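PDB 1UP7: 6-phospho-beta-glucosidase BglT from Thermotoga maritima, which hydrolyses cellobiose 6'-phosphate to glucose 6-phosphate and glucose, using NAD(+) and a manganese ion as cofactors. Local coordinates for residues F186-G191 against F197-F202. Numbering follows the deposited sequence.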
loop_
_atom_site.group_PDB
_atom_site.type_symbol
_atom_site.label_atom_id
_atom_site.label_comp_id
_atom_site.label_asym_id
_atom_site.label_seq_id
_atom_site.Cartn_x
_atom_site.Cartn_y
_atom_site.Cartn_z
ATOM N N PHE A 186 -15.736 -24.298 -4.285
ATOM C CA PHE A 186 -15.200 -22.993 -3.924
ATOM C C PHE A 186 -13.702 -22.968 -4.250
ATOM O O PHE A 186 -12.970 -23.892 -3.935
ATOM C CB PHE A 186 -15.535 -22.742 -2.434
ATOM C CG PHE A 186 -15.064 -21.418 -1.906
ATOM C CD1 PHE A 186 -13.778 -21.282 -1.382
ATOM C CD2 PHE A 186 -15.915 -20.314 -1.904
ATOM C CE1 PHE A 186 -13.327 -20.045 -0.890
ATOM C CE2 PHE A 186 -15.473 -19.074 -1.416
ATOM C CZ PHE A 186 -14.174 -18.945 -0.898
ATOM N N LEU A 187 -13.266 -21.905 -4.897
ATOM C CA LEU A 187 -11.936 -21.819 -5.483
ATOM C C LEU A 187 -11.096 -20.678 -4.915
ATOM O O LEU A 187 -11.619 -19.599 -4.622
ATOM C CB LEU A 187 -12.077 -21.575 -6.991
ATOM C CG LEU A 187 -12.283 -22.720 -8.002
ATOM C CD1 LEU A 187 -12.681 -24.064 -7.443
ATOM C CD2 LEU A 187 -13.240 -22.285 -9.062
ATOM N N LYS A 188 -9.793 -20.899 -4.774
ATOM C CA LYS A 188 -8.883 -19.768 -4.812
ATOM C C LYS A 188 -8.521 -19.567 -6.281
ATOM O O LYS A 188 -7.809 -20.374 -6.888
ATOM C CB LYS A 188 -7.651 -19.929 -3.926
ATOM C CG LYS A 188 -6.794 -18.673 -3.966
ATOM C CD LYS A 188 -5.625 -18.759 -3.023
ATOM C CE LYS A 188 -4.599 -17.686 -3.352
ATOM N NZ LYS A 188 -3.656 -17.540 -2.185
ATOM N N TYR A 189 -9.036 -18.469 -6.824
ATOM C CA TYR A 189 -9.046 -18.208 -8.247
ATOM C C TYR A 189 -8.711 -16.743 -8.470
ATOM O O TYR A 189 -9.346 -15.876 -7.901
ATOM C CB TYR A 189 -10.478 -18.443 -8.764
ATOM C CG TYR A 189 -10.655 -18.227 -10.253
ATOM C CD1 TYR A 189 -10.534 -16.951 -10.820
ATOM C CD2 TYR A 189 -10.889 -19.302 -11.094
ATOM C CE1 TYR A 189 -10.661 -16.744 -12.185
ATOM C CE2 TYR A 189 -11.028 -19.139 -12.444
ATOM C CZ TYR A 189 -10.903 -17.863 -12.997
ATOM O OH TYR A 189 -11.045 -17.732 -14.365
ATOM N N TYR A 190 -7.757 -16.456 -9.339
ATOM C CA TYR A 190 -7.391 -15.064 -9.600
ATOM C C TYR A 190 -6.639 -14.955 -10.906
ATOM O O TYR A 190 -6.077 -15.922 -11.412
ATOM C CB TYR A 190 -6.535 -14.477 -8.461
ATOM C CG TYR A 190 -5.302 -15.315 -8.127
ATOM C CD1 TYR A 190 -5.391 -16.459 -7.326
ATOM C CD2 TYR A 190 -4.059 -14.958 -8.617
ATOM C CE1 TYR A 190 -4.248 -17.209 -7.032
ATOM C CE2 TYR A 190 -2.945 -15.694 -8.331
ATOM C CZ TYR A 190 -3.035 -16.819 -7.544
ATOM O OH TYR A 190 -1.898 -17.541 -7.291
ATOM N N GLY A 191 -6.606 -13.744 -11.413
ATOM C CA GLY A 191 -5.859 -13.404 -12.600
ATOM C C GLY A 191 -6.681 -12.404 -13.383
ATOM O O GLY A 191 -7.528 -11.675 -12.862
ATOM N N PHE A 197 -5.773 -18.276 -12.898
ATOM C CA PHE A 197 -5.028 -19.333 -12.240
ATOM C C PHE A 197 -5.873 -19.850 -11.088
ATOM O O PHE A 197 -6.532 -19.079 -10.396
ATOM C CB PHE A 197 -3.671 -18.796 -11.770
ATOM C CG PHE A 197 -2.861 -18.173 -12.879
ATOM C CD1 PHE A 197 -3.074 -16.833 -13.257
ATOM C CD2 PHE A 197 -1.925 -18.934 -13.577
ATOM C CE1 PHE A 197 -2.363 -16.261 -14.291
ATOM C CE2 PHE A 197 -1.188 -18.376 -14.594
ATOM C CZ PHE A 197 -1.400 -17.033 -14.963
ATOM N N ILE A 198 -5.867 -21.157 -10.882
ATOM C CA ILE A 198 -6.520 -21.732 -9.725
ATOM C C ILE A 198 -5.444 -22.347 -8.858
ATOM O O ILE A 198 -4.641 -23.172 -9.326
ATOM C CB ILE A 198 -7.612 -22.781 -10.146
ATOM C CG1 ILE A 198 -8.712 -22.105 -10.955
ATOM C CG2 ILE A 198 -8.215 -23.507 -8.914
ATOM C CD1 ILE A 198 -9.651 -23.063 -11.691
ATOM N N GLU A 199 -5.448 -21.942 -7.596
ATOM C CA GLU A 199 -4.438 -22.365 -6.643
ATOM C C GLU A 199 -4.985 -23.437 -5.713
ATOM O O GLU A 199 -4.246 -24.350 -5.316
ATOM C CB GLU A 199 -3.945 -21.139 -5.862
ATOM C CG GLU A 199 -2.613 -21.304 -5.146
ATOM C CD GLU A 199 -1.985 -19.966 -4.774
ATOM O OE1 GLU A 199 -2.341 -18.917 -5.348
ATOM O OE2 GLU A 199 -1.122 -19.954 -3.895
ATOM N N LYS A 200 -6.262 -23.319 -5.364
ATOM C CA LYS A 200 -6.911 -24.252 -4.433
ATOM C C LYS A 200 -8.308 -24.613 -4.906
ATOM O O LYS A 200 -9.008 -23.786 -5.481
ATOM C CB LYS A 200 -6.975 -23.677 -2.984
ATOM C CG LYS A 200 -5.614 -23.163 -2.442
ATOM C CD LYS A 200 -5.140 -23.888 -1.200
ATOM C CE LYS A 200 -3.874 -24.739 -1.432
ATOM N NZ LYS A 200 -3.945 -26.044 -0.592
ATOM N N VAL A 201 -8.707 -25.846 -4.659
ATOM C CA VAL A 201 -10.057 -26.290 -4.953
ATOM C C VAL A 201 -10.667 -26.915 -3.720
ATOM O O VAL A 201 -10.088 -27.812 -3.113
ATOM C CB VAL A 201 -10.139 -27.308 -6.107
ATOM C CG1 VAL A 201 -11.589 -27.724 -6.310
ATOM C CG2 VAL A 201 -9.635 -26.703 -7.376
ATOM N N PHE A 202 -11.846 -26.426 -3.361
ATOM C CA PHE A 202 -12.611 -26.967 -2.255
ATOM C C PHE A 202 -13.968 -27.462 -2.766
ATOM O O PHE A 202 -14.649 -26.754 -3.515
ATOM C CB PHE A 202 -12.870 -25.897 -1.174
ATOM C CG PHE A 202 -11.628 -25.363 -0.492
ATOM C CD1 PHE A 202 -10.942 -24.257 -1.018
ATOM C CD2 PHE A 202 -11.178 -25.926 0.698
ATOM C CE1 PHE A 202 -9.805 -23.760 -0.364
ATOM C CE2 PHE A 202 -10.039 -25.429 1.350
ATOM C CZ PHE A 202 -9.356 -24.347 0.818
#
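K188 NZ is gripped by the carbonyl oxygens of Q350 and K352 and, across the hairpin, by a long salt bridge of 3.7 Å to E199 OE1. K188 runs alongside E199 with CG anti to its backbone N (chi1 -177°) and the chain extended, which carries CE to 3.3 Å from OE1. The hydroxyl of Y190 also bonds E199, but OH to OE1 is 2.4 Å, too short for its length to be trusted. OE1 lies at the edge of the Y190 ring, the carboxylate and ring planes 58° apart. A methionine in place of K188 would probably cost E199 this nearby positive charge and the carbonyls of Q350 and K352 this donor. These strands form an antiparallel hairpin in the C-terminal domain; E199 is the extra residue of a beta bulge that shifts the register by one, and its CB points toward strand 186-190. E199 N still bonds K188 O at 2.9 Å. On the face of L187 and Y189, I198 CG1 touches Y189 CD2 at 3.6 Å, while V201 packs on L187; helix 166-177 packs on L187, Y189 and I198, and the Y189 side chain comes within about 6 Å of that of C164, a manganese-binding residue. At the far end F186 CD1 lies 4.1 Å from F202 CD1, and R344 of a second subunit makes a cation-pi contact with F202.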